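Kinesin-like protein (PDB 5X3E) probably couples ATP binding and hydrolysis to movement along microtubules as a kinesin-6 motor, caught here without nucleotide. Local coordinates at residues L141-L146 / E269-F274; K159-P164 / L176-K181; L363-E368 / Q383-Q388. All blocks are in the same frame, centred on the assembly; numbering follows the deposited sequence.

In the fold
All three contacts lie in the kinesin motor domain. Contact 1 packs helix 141-152 against helix 267-281, beside the strands of the central mixed sheet. Contact 2 is nested within the chain loop that contact 1 closes: strand 162-165 follows helix 141-152 directly, and its hairpin is backed by helix 175-187. Their centres are about 23 Å apart, yet a salt bridge between E269 of helix 267-281 and K159 joins them. Contact 3, between helix 350-375 and the loop that follows it, comes later in the chain, its centre about 29 Å from that of contact 1, on the opposite side of the chain's centre, and about 40 Å from that of contact 2. Lying in the probable microtubule-facing part, it touches neither.

Contact 1: L141-L146 / E269-F274; sequences LLPRTL and EALEVF
L142, P143 and L146 meet A270, L271 and F274 in a wholly apolar interface; no hydrogen bond crosses it. Among the aliphatic contacts, L271 is central. Its CD2 lies 4.0 Å from P143 CB, and its CG is 3.8 Å from L146 CD1. L146 forks over the opposing helix, its other methyl, CD2, resting 3.8 Å from A270 CB. The aromatic contact belongs to L142. With CG anti to the backbone N (chi1 -175°), this leucine puts CD2 over one face of the F274 ring, 4.2 Å from the centroid, in a CH-pi contact, while CD1 approaches ring atom CE1 at 3.6 Å. Replacing L142 with alanine would probably uncover that part of the ring face and open a gap beside L271. The F274 ring also meets F299 edge-to-face and Y221, both on strands of the central sheet, and L142 and L146 reach strand 296-307. The axes of the two six-residue segments run roughly antiparallel, at 149°, with a closest approach of 10.4 Å. This is helix-on-helix packing over one side of the mixed sheet of the kinesin motor domain, a P-loop NTPase fold.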
loop_
_atom_site.group_PDB
_atom_site.type_symbol
_atom_site.label_atom_id
_atom_site.label_comp_id
_atom_site.label_asym_id
_atom_site.label_seq_id
_atom_site.Cartn_x
_atom_site.Cartn_y
_atom_site.Cartn_z
ATOM N N LEU A 141 2.811 -1.569 -9.772
ATOM C CA LEU A 141 1.969 -2.467 -8.986
ATOM C C LEU A 141 0.574 -1.902 -8.790
ATOM O O LEU A 141 -0.420 -2.626 -8.912
ATOM C CB LEU A 141 2.598 -2.708 -7.618
ATOM C CG LEU A 141 4.032 -3.207 -7.615
ATOM C CD1 LEU A 141 4.587 -3.205 -6.202
ATOM C CD2 LEU A 141 4.094 -4.597 -8.233
ATOM N N LEU A 142 0.481 -0.619 -8.459
ATOM C CA LEU A 142 -0.792 -0.073 -8.002
ATOM C C LEU A 142 -1.869 -0.148 -9.076
ATOM O O LEU A 142 -2.938 -0.721 -8.802
ATOM C CB LEU A 142 -0.573 1.349 -7.475
ATOM C CG LEU A 142 -1.730 2.096 -6.826
ATOM C CD1 LEU A 142 -1.167 3.011 -5.746
ATOM C CD2 LEU A 142 -2.509 2.892 -7.860
ATOM N N PRO A 143 -1.671 0.368 -10.298
ATOM C CA PRO A 143 -2.753 0.261 -11.292
ATOM C C PRO A 143 -3.066 -1.173 -11.671
ATOM O O PRO A 143 -4.244 -1.518 -11.843
ATOM C CB PRO A 143 -2.218 1.065 -12.484
ATOM C CG PRO A 143 -1.131 1.924 -11.920
ATOM C CD PRO A 143 -0.515 1.101 -10.846
ATOM N N ARG A 144 -2.045 -2.030 -11.787
ATOM C CA ARG A 144 -2.295 -3.439 -12.076
ATOM C C ARG A 144 -3.103 -4.089 -10.963
ATOM O O ARG A 144 -3.998 -4.901 -11.230
ATOM C CB ARG A 144 -0.976 -4.185 -12.285
ATOM C CG ARG A 144 -0.164 -3.702 -13.476
ATOM C CD ARG A 144 1.131 -4.485 -13.607
ATOM N NE ARG A 144 2.015 -3.894 -14.605
ATOM C CZ ARG A 144 2.071 -4.284 -15.874
ATOM N NH1 ARG A 144 1.299 -5.277 -16.294
ATOM N NH2 ARG A 144 2.900 -3.685 -16.719
ATOM N N THR A 145 -2.779 -3.769 -9.708
ATOM C CA THR A 145 -3.560 -4.281 -8.588
ATOM C C THR A 145 -5.013 -3.827 -8.684
ATOM O O THR A 145 -5.938 -4.631 -8.516
ATOM C CB THR A 145 -2.941 -3.839 -7.261
ATOM O OG1 THR A 145 -1.657 -4.453 -7.103
ATOM C CG2 THR A 145 -3.833 -4.263 -6.112
ATOM N N LEU A 146 -5.236 -2.538 -8.953
ATOM C CA LEU A 146 -6.602 -2.054 -9.130
ATOM C C LEU A 146 -7.300 -2.777 -10.272
ATOM O O LEU A 146 -8.477 -3.143 -10.157
ATOM C CB LEU A 146 -6.607 -0.547 -9.382
ATOM C CG LEU A 146 -6.205 0.372 -8.231
ATOM C CD1 LEU A 146 -5.986 1.795 -8.751
ATOM C CD2 LEU A 146 -7.264 0.333 -7.126
ATOM N N GLU A 269 -11.917 4.590 -12.348
ATOM C CA GLU A 269 -12.336 5.602 -11.385
ATOM C C GLU A 269 -11.375 5.668 -10.203
ATOM O O GLU A 269 -11.079 6.756 -9.695
ATOM C CB GLU A 269 -13.769 5.321 -10.925
ATOM C CG GLU A 269 -14.328 6.339 -9.958
ATOM C CD GLU A 269 -15.839 6.268 -9.850
ATOM O OE1 GLU A 269 -16.492 7.330 -9.946
ATOM O OE2 GLU A 269 -16.372 5.151 -9.680
ATOM N N ALA A 270 -10.869 4.512 -9.762
ATOM C CA ALA A 270 -9.928 4.484 -8.646
ATOM C C ALA A 270 -8.646 5.222 -8.993
ATOM O O ALA A 270 -8.072 5.923 -8.152
ATOM C CB ALA A 270 -9.623 3.037 -8.252
ATOM N N LEU A 271 -8.176 5.065 -10.230
ATOM C CA LEU A 271 -6.982 5.775 -10.668
ATOM C C LEU A 271 -7.220 7.273 -10.769
ATOM O O LEU A 271 -6.293 8.055 -10.534
ATOM C CB LEU A 271 -6.513 5.223 -12.011
ATOM C CG LEU A 271 -5.717 3.926 -11.912
ATOM C CD1 LEU A 271 -5.531 3.303 -13.287
ATOM C CD2 LEU A 271 -4.374 4.202 -11.258
ATOM N N GLU A 272 -8.433 7.695 -11.150
ATOM C CA GLU A 272 -8.748 9.122 -11.142
ATOM C C GLU A 272 -8.651 9.693 -9.737
ATOM O O GLU A 272 -8.162 10.811 -9.541
ATOM C CB GLU A 272 -10.142 9.372 -11.720
ATOM C CG GLU A 272 -10.265 9.142 -13.222
ATOM C CD GLU A 272 -11.664 9.430 -13.750
ATOM O OE1 GLU A 272 -12.521 9.892 -12.965
ATOM O OE2 GLU A 272 -11.905 9.196 -14.955
ATOM N N VAL A 273 -9.099 8.928 -8.744
ATOM C CA VAL A 273 -8.985 9.365 -7.360
ATOM C C VAL A 273 -7.524 9.392 -6.935
ATOM O O VAL A 273 -7.073 10.343 -6.283
ATOM C CB VAL A 273 -9.840 8.460 -6.450
ATOM C CG1 VAL A 273 -9.570 8.753 -4.990
ATOM C CG2 VAL A 273 -11.310 8.673 -6.747
ATOM N N PHE A 274 -6.757 8.363 -7.311
ATOM C CA PHE A 274 -5.335 8.339 -6.976
ATOM C C PHE A 274 -4.614 9.559 -7.539
ATOM O O PHE A 274 -3.782 10.166 -6.856
ATOM C CB PHE A 274 -4.695 7.047 -7.481
ATOM C CG PHE A 274 -3.197 7.021 -7.344
ATOM C CD1 PHE A 274 -2.605 6.661 -6.144
ATOM C CD2 PHE A 274 -2.381 7.346 -8.416
ATOM C CE1 PHE A 274 -1.227 6.632 -6.014
ATOM C CE2 PHE A 274 -1.005 7.318 -8.290
ATOM C CZ PHE A 274 -0.428 6.961 -7.089
#

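Contact 2: K159-P164 / L176-K181; sequences KCIFYP and LDAHLK. With SO4 (sulfate ion), chain F.
C160 packs against A178 and K181 where the loop entering a beta hairpin (162-165 with 169-172) meets helix 175-187. This hairpin-and-helix insertion comes between helix 141-152 and strand 213-225 along the chain, consistent with the extended loop 6 of kinesin-6 motors. The A178 methyl faces the loop, with I161 CG1 3.8 Å away and the C160 carbonyl oxygen also against it. That oxygen accepts a hydrogen bond from R173, and the K159 carbonyl accepts one from R182, so the loop is tied to both the end of the hairpin and the helix.

The K159 side chain runs past the chain F sulfate, and its end leads away from helix 175-187. From CB, which is near sulfate O4, the chain passes CG, at 3.3 Å from both O3 and O4. CD and CE then run past O3, with CE 3.5 Å from it. The extended chain carries NZ beyond the anion to E269 OE1, a salt bridge to helix 267-281 that gives the ammonium group its strongest partner. The sulfate, probably from the crystallisation liquor, also lies by K159 N, though that modelled bond is too short to be trusted.

Against the helix, C160 has SG anti to its own carbonyl carbon (chi1 -48°), which sets SG 3.9 Å from K181 CB, while C160 CB approaches the same K181 CB at 3.7 Å.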
loop_
_atom_site.group_PDB
_atom_site.type_symbol
_atom_site.label_atom_id
_atom_site.label_comp_id
_atom_site.label_asym_id
_atom_site.label_seq_id
_atom_site.Cartn_x
_atom_site.Cartn_y
_atom_site.Cartn_z
ATOM N N LYS A 159 -23.215 2.578 -6.413
ATOM C CA LYS A 159 -22.717 3.446 -5.365
ATOM C C LYS A 159 -23.828 3.817 -4.388
ATOM O O LYS A 159 -25.023 3.699 -4.680
ATOM C CB LYS A 159 -22.131 4.721 -5.976
ATOM C CG LYS A 159 -20.859 4.506 -6.775
ATOM C CD LYS A 159 -20.354 5.842 -7.282
ATOM C CE LYS A 159 -19.055 5.719 -8.047
ATOM N NZ LYS A 159 -18.589 7.052 -8.520
ATOM N N CYS A 160 -23.402 4.247 -3.200
ATOM C CA CYS A 160 -24.249 4.796 -2.150
ATOM C C CYS A 160 -25.175 3.767 -1.518
ATOM O O CYS A 160 -26.078 4.144 -0.760
ATOM C CB CYS A 160 -25.059 5.996 -2.654
ATOM S SG CYS A 160 -24.051 7.196 -3.565
ATOM N N ILE A 161 -24.985 2.481 -1.808
ATOM C CA ILE A 161 -25.637 1.443 -1.020
ATOM C C ILE A 161 -24.872 1.230 0.282
ATOM O O ILE A 161 -25.381 1.496 1.378
ATOM C CB ILE A 161 -25.767 0.141 -1.834
ATOM C CG1 ILE A 161 -26.641 0.372 -3.068
ATOM C CG2 ILE A 161 -26.384 -0.959 -0.988
ATOM C CD1 ILE A 161 -26.479 -0.685 -4.144
ATOM N N PHE A 162 -23.627 0.771 0.176
ATOM C CA PHE A 162 -22.689 0.928 1.275
ATOM C C PHE A 162 -22.262 2.387 1.353
ATOM O O PHE A 162 -22.225 3.092 0.340
ATOM C CB PHE A 162 -21.447 0.062 1.072
ATOM C CG PHE A 162 -21.709 -1.416 1.045
ATOM C CD1 PHE A 162 -21.808 -2.136 2.224
ATOM C CD2 PHE A 162 -21.806 -2.095 -0.160
ATOM C CE1 PHE A 162 -22.023 -3.501 2.202
ATOM C CE2 PHE A 162 -22.020 -3.455 -0.188
ATOM C CZ PHE A 162 -22.130 -4.159 0.993
ATOM N N TYR A 163 -21.943 2.849 2.563
ATOM C CA TYR A 163 -21.411 4.197 2.715
ATOM C C TYR A 163 -20.678 4.309 4.044
ATOM O O TYR A 163 -21.092 3.697 5.036
ATOM C CB TYR A 163 -22.523 5.256 2.606
ATOM C CG TYR A 163 -23.582 5.206 3.690
ATOM C CD1 TYR A 163 -24.665 4.334 3.601
ATOM C CD2 TYR A 163 -23.523 6.062 4.782
ATOM C CE1 TYR A 163 -25.639 4.301 4.582
ATOM C CE2 TYR A 163 -24.496 6.038 5.766
ATOM C CZ TYR A 163 -25.549 5.158 5.659
ATOM O OH TYR A 163 -26.510 5.128 6.640
ATOM N N PRO A 164 -19.601 5.092 4.098
ATOM C CA PRO A 164 -18.815 5.206 5.334
ATOM C C PRO A 164 -19.596 5.883 6.448
ATOM O O PRO A 164 -20.342 6.839 6.219
ATOM C CB PRO A 164 -17.615 6.066 4.915
ATOM C CG PRO A 164 -17.637 6.098 3.421
ATOM C CD PRO A 164 -19.057 5.923 3.013
ATOM N N LEU A 176 -33.849 2.561 -3.075
ATOM C CA LEU A 176 -34.367 3.807 -3.623
ATOM C C LEU A 176 -33.639 5.007 -3.012
ATOM O O LEU A 176 -33.364 5.992 -3.708
ATOM C CB LEU A 176 -35.879 3.888 -3.419
ATOM C CG LEU A 176 -36.690 4.558 -4.541
ATOM C CD1 LEU A 176 -36.505 6.064 -4.594
ATOM C CD2 LEU A 176 -36.302 3.949 -5.883
ATOM N N ASP A 177 -33.316 4.942 -1.712
ATOM C CA ASP A 177 -32.537 6.008 -1.079
ATOM C C ASP A 177 -31.160 6.132 -1.715
ATOM O O ASP A 177 -30.694 7.238 -2.015
ATOM C CB ASP A 177 -32.385 5.744 0.423
ATOM C CG ASP A 177 -33.702 5.783 1.171
ATOM O OD1 ASP A 177 -34.392 6.822 1.115
ATOM O OD2 ASP A 177 -34.045 4.776 1.826
ATOM N N ALA A 178 -30.495 4.997 -1.928
ATOM C CA ALA A 178 -29.193 5.011 -2.584
ATOM C C ALA A 178 -29.296 5.551 -4.002
ATOM O O ALA A 178 -28.383 6.239 -4.473
ATOM C CB ALA A 178 -28.600 3.602 -2.593
ATOM N N HIS A 179 -30.409 5.265 -4.682
ATOM C CA HIS A 179 -30.602 5.726 -6.054
ATOM C C HIS A 179 -30.579 7.249 -6.132
ATOM O O HIS A 179 -29.904 7.824 -6.993
ATOM C CB HIS A 179 -31.914 5.155 -6.600
ATOM C CG HIS A 179 -32.286 5.644 -7.968
ATOM N ND1 HIS A 179 -33.146 6.701 -8.177
ATOM C CD2 HIS A 179 -31.946 5.189 -9.198
ATOM C CE1 HIS A 179 -33.302 6.890 -9.475
ATOM N NE2 HIS A 179 -32.585 5.986 -10.117
ATOM N N LEU A 180 -31.300 7.923 -5.231
ATOM C CA LEU A 180 -31.294 9.384 -5.230
ATOM C C LEU A 180 -29.935 9.924 -4.804
ATOM O O LEU A 180 -29.479 10.950 -5.324
ATOM C CB LEU A 180 -32.391 9.929 -4.315
ATOM C CG LEU A 180 -32.571 11.454 -4.329
ATOM C CD1 LEU A 180 -32.951 11.973 -5.716
ATOM C CD2 LEU A 180 -33.595 11.895 -3.301
ATOM N N LYS A 181 -29.289 9.258 -3.840
ATOM C CA LYS A 181 -27.959 9.672 -3.411
ATOM C C LYS A 181 -27.003 9.668 -4.593
ATOM O O LYS A 181 -26.202 10.591 -4.757
ATOM C CB LYS A 181 -27.445 8.747 -2.308
ATOM C CG LYS A 181 -27.966 9.071 -0.914
ATOM C CD LYS A 181 -27.455 10.374 -0.325
ATOM C CE LYS A 181 -28.204 10.682 0.971
ATOM N NZ LYS A 181 -27.773 11.954 1.605
HETATM S S SO4 F . -22.750 3.605 -9.967
HETATM O O1 SO4 F . -23.846 3.890 -10.884
HETATM O O2 SO4 F . -22.036 2.407 -10.394
HETATM O O3 SO4 F . -21.840 4.749 -9.957
HETATM O O4 SO4 F . -23.299 3.382 -8.634
#

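Contact 3: L363-E368 / Q383-Q388; sequences LRQCIE and QVPYRQ. With SO4 (sulfate ion), chain K; SO4 (sulfate ion), chain M.
C366 turns its sulfur into the corner made by V384 and P385, where helix 350-375 meets the loop that follows it. By its place after the switch II region, this helix corresponds to the relay helix of kinesin motors, and the loop opens the VPYRxSKLT signature, which runs on into helix 390-394, part of the probable microtubule-facing region.

In the first shell, C366 SG lies 3.6 Å from V384 CG1 and 3.7 Å from P385 CG, so a valine methyl and the CG corner of the proline ring both bear on one thiol. V384 CG1 also meets C366 CB. The valine's CG1 stands anti to the backbone N (chi1 -180°), which brings that branch to the cysteine. At the rim, the Q365 and Q388 side chains cross at about a right angle, with amide planes 87° apart. Their OE1 atoms approach to 3.4 Å, but as modelled both are acceptors and no hydrogen bond links them.

The next shell fixes the loop. P385 is the centre of an inverse gamma turn, in which Y386 N donates weakly to V384 O, and this tight bend sets the proline ring against the sulfur. L399 packs on both C366 and V384, T392 touches C366 and Y386, and V369 of helix 350-375 backs V384 and P385, so the buried thiol is packed among mainly apolar side chains.

Further out, the loop skirts two sulfates, probably from the crystallisation liquor. R387 N donates a weak bond to O1 of the chain K sulfate at 3.4 Å. The R387 side chain leaves the contact, extended from CG to NE, and carries its guanidinium to the chain M sulfate, where NH2 makes a weak bond to O3 at 2.8 Å. Over one face of that guanidinium sits Y386 CE1, 3.8 Å above the plane and offset toward its rim.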
loop_
_atom_site.group_PDB
_atom_site.type_symbol
_atom_site.label_atom_id
_atom_site.label_comp_id
_atom_site.label_asym_id
_atom_site.label_seq_id
_atom_site.Cartn_x
_atom_site.Cartn_y
_atom_site.Cartn_z
ATOM N N LEU A 363 10.585 1.408 11.662
ATOM C CA LEU A 363 10.071 0.339 10.813
ATOM C C LEU A 363 11.009 -0.860 10.808
ATOM O O LEU A 363 10.566 -2.008 10.937
ATOM C CB LEU A 363 9.860 0.856 9.391
ATOM C CG LEU A 363 9.284 -0.142 8.385
ATOM C CD1 LEU A 363 7.951 -0.680 8.871
ATOM C CD2 LEU A 363 9.151 0.506 7.017
ATOM N N ARG A 364 12.314 -0.607 10.659
ATOM C CA ARG A 364 13.301 -1.682 10.705
ATOM C C ARG A 364 13.195 -2.464 12.007
ATOM O O ARG A 364 13.065 -3.694 11.997
ATOM C CB ARG A 364 14.711 -1.109 10.531
ATOM C CG ARG A 364 15.659 -1.971 9.692
ATOM C CD ARG A 364 17.125 -1.625 9.955
ATOM N NE ARG A 364 17.335 -0.187 10.127
ATOM C CZ ARG A 364 17.658 0.655 9.151
ATOM N NH1 ARG A 364 17.815 0.211 7.910
ATOM N NH2 ARG A 364 17.821 1.946 9.415
ATOM N N GLN A 365 13.250 -1.758 13.143
ATOM C CA GLN A 365 13.145 -2.412 14.442
ATOM C C GLN A 365 11.857 -3.218 14.556
ATOM O O GLN A 365 11.851 -4.316 15.126
ATOM C CB GLN A 365 13.224 -1.367 15.560
ATOM C CG GLN A 365 14.481 -0.516 15.531
ATOM C CD GLN A 365 14.420 0.650 16.502
ATOM O OE1 GLN A 365 13.545 0.708 17.366
ATOM N NE2 GLN A 365 15.351 1.589 16.361
ATOM N N CYS A 366 10.757 -2.694 14.013
ATOM C CA CYS A 366 9.470 -3.358 14.180
ATOM C C CYS A 366 9.382 -4.656 13.383
ATOM O O CYS A 366 8.870 -5.658 13.896
ATOM C CB CYS A 366 8.336 -2.404 13.818
ATOM S SG CYS A 366 8.030 -1.181 15.119
ATOM N N ILE A 367 9.872 -4.677 12.138
ATOM C CA ILE A 367 9.814 -5.936 11.391
ATOM C C ILE A 367 10.799 -6.950 11.956
ATOM O O ILE A 367 10.597 -8.160 11.791
ATOM C CB ILE A 367 10.069 -5.769 9.872
ATOM C CG1 ILE A 367 11.562 -5.759 9.565
ATOM C CG2 ILE A 367 9.396 -4.519 9.317
ATOM C CD1 ILE A 367 11.879 -6.038 8.124
ATOM N N GLU A 368 11.859 -6.491 12.628
ATOM C CA GLU A 368 12.768 -7.424 13.282
ATOM C C GLU A 368 12.111 -8.047 14.504
ATOM O O GLU A 368 12.265 -9.249 14.752
ATOM C CB GLU A 368 14.074 -6.725 13.656
ATOM C CG GLU A 368 14.957 -6.429 12.450
ATOM C CD GLU A 368 16.299 -5.840 12.828
ATOM O OE1 GLU A 368 17.178 -6.600 13.288
ATOM O OE2 GLU A 368 16.482 -4.617 12.651
ATOM N N GLN A 383 7.290 -7.004 22.739
ATOM C CA GLN A 383 6.490 -5.874 22.294
ATOM C C GLN A 383 7.064 -5.279 21.014
ATOM O O GLN A 383 8.283 -5.189 20.842
ATOM C CB GLN A 383 6.440 -4.815 23.401
ATOM C CG GLN A 383 5.718 -3.524 23.043
ATOM C CD GLN A 383 4.219 -3.707 22.921
ATOM O OE1 GLN A 383 3.611 -3.291 21.935
ATOM N NE2 GLN A 383 3.613 -4.327 23.929
ATOM N N VAL A 384 6.174 -4.878 20.114
ATOM C CA VAL A 384 6.554 -4.184 18.887
ATOM C C VAL A 384 6.561 -2.688 19.190
ATOM O O VAL A 384 5.530 -2.155 19.633
ATOM C CB VAL A 384 5.591 -4.506 17.738
ATOM C CG1 VAL A 384 6.009 -3.783 16.473
ATOM C CG2 VAL A 384 5.531 -6.001 17.505
ATOM N N PRO A 385 7.682 -1.986 18.991
ATOM C CA PRO A 385 7.774 -0.554 19.340
ATOM C C PRO A 385 7.080 0.348 18.322
ATOM O O PRO A 385 7.657 1.305 17.802
ATOM C CB PRO A 385 9.292 -0.328 19.380
ATOM C CG PRO A 385 9.832 -1.311 18.391
ATOM C CD PRO A 385 8.964 -2.529 18.506
ATOM N N TYR A 386 5.805 0.059 18.054
ATOM C CA TYR A 386 5.115 0.737 16.964
ATOM C C TYR A 386 4.757 2.183 17.279
ATOM O O TYR A 386 4.448 2.935 16.349
ATOM C CB TYR A 386 3.850 -0.030 16.555
ATOM C CG TYR A 386 2.848 -0.268 17.662
ATOM C CD1 TYR A 386 1.950 0.723 18.045
ATOM C CD2 TYR A 386 2.784 -1.493 18.308
ATOM C CE1 TYR A 386 1.031 0.503 19.056
ATOM C CE2 TYR A 386 1.870 -1.720 19.314
ATOM C CZ TYR A 386 0.997 -0.721 19.684
ATOM O OH TYR A 386 0.085 -0.951 20.684
ATOM N N ARG A 387 4.799 2.598 18.545
ATOM C CA ARG A 387 4.423 3.971 18.870
ATOM C C ARG A 387 5.537 4.976 18.622
ATOM O O ARG A 387 5.288 6.181 18.707
ATOM C CB ARG A 387 3.972 4.065 20.327
ATOM C CG ARG A 387 2.715 3.278 20.613
ATOM C CD ARG A 387 2.264 3.412 22.054
ATOM N NE ARG A 387 1.083 2.591 22.293
ATOM C CZ ARG A 387 -0.158 2.973 22.001
ATOM N NH1 ARG A 387 -0.376 4.166 21.461
ATOM N NH2 ARG A 387 -1.179 2.161 22.242
ATOM N N GLN A 388 6.746 4.515 18.298
ATOM C CA GLN A 388 7.882 5.415 18.138
ATOM C C GLN A 388 7.796 6.269 16.875
ATOM O O GLN A 388 8.651 7.143 16.689
ATOM C CB GLN A 388 9.187 4.616 18.153
ATOM C CG GLN A 388 9.353 3.737 19.386
ATOM C CD GLN A 388 10.755 3.172 19.519
ATOM O OE1 GLN A 388 11.544 3.204 18.572
ATOM N NE2 GLN A 388 11.077 2.660 20.703
HETATM S S SO4 K . 6.461 1.663 22.532
HETATM O O1 SO4 K . 5.701 1.110 21.412
HETATM O O2 SO4 K . 7.878 1.736 22.186
HETATM O O3 SO4 K . 5.974 3.007 22.828
HETATM O O4 SO4 K . 6.296 0.811 23.707
HETATM S S SO4 M . -3.658 3.135 20.117
HETATM O O1 SO4 M . -4.510 3.905 19.213
HETATM O O2 SO4 M . -3.164 1.928 19.457
HETATM O O3 SO4 M . -2.538 3.973 20.536
HETATM O O4 SO4 M . -4.420 2.741 21.297
#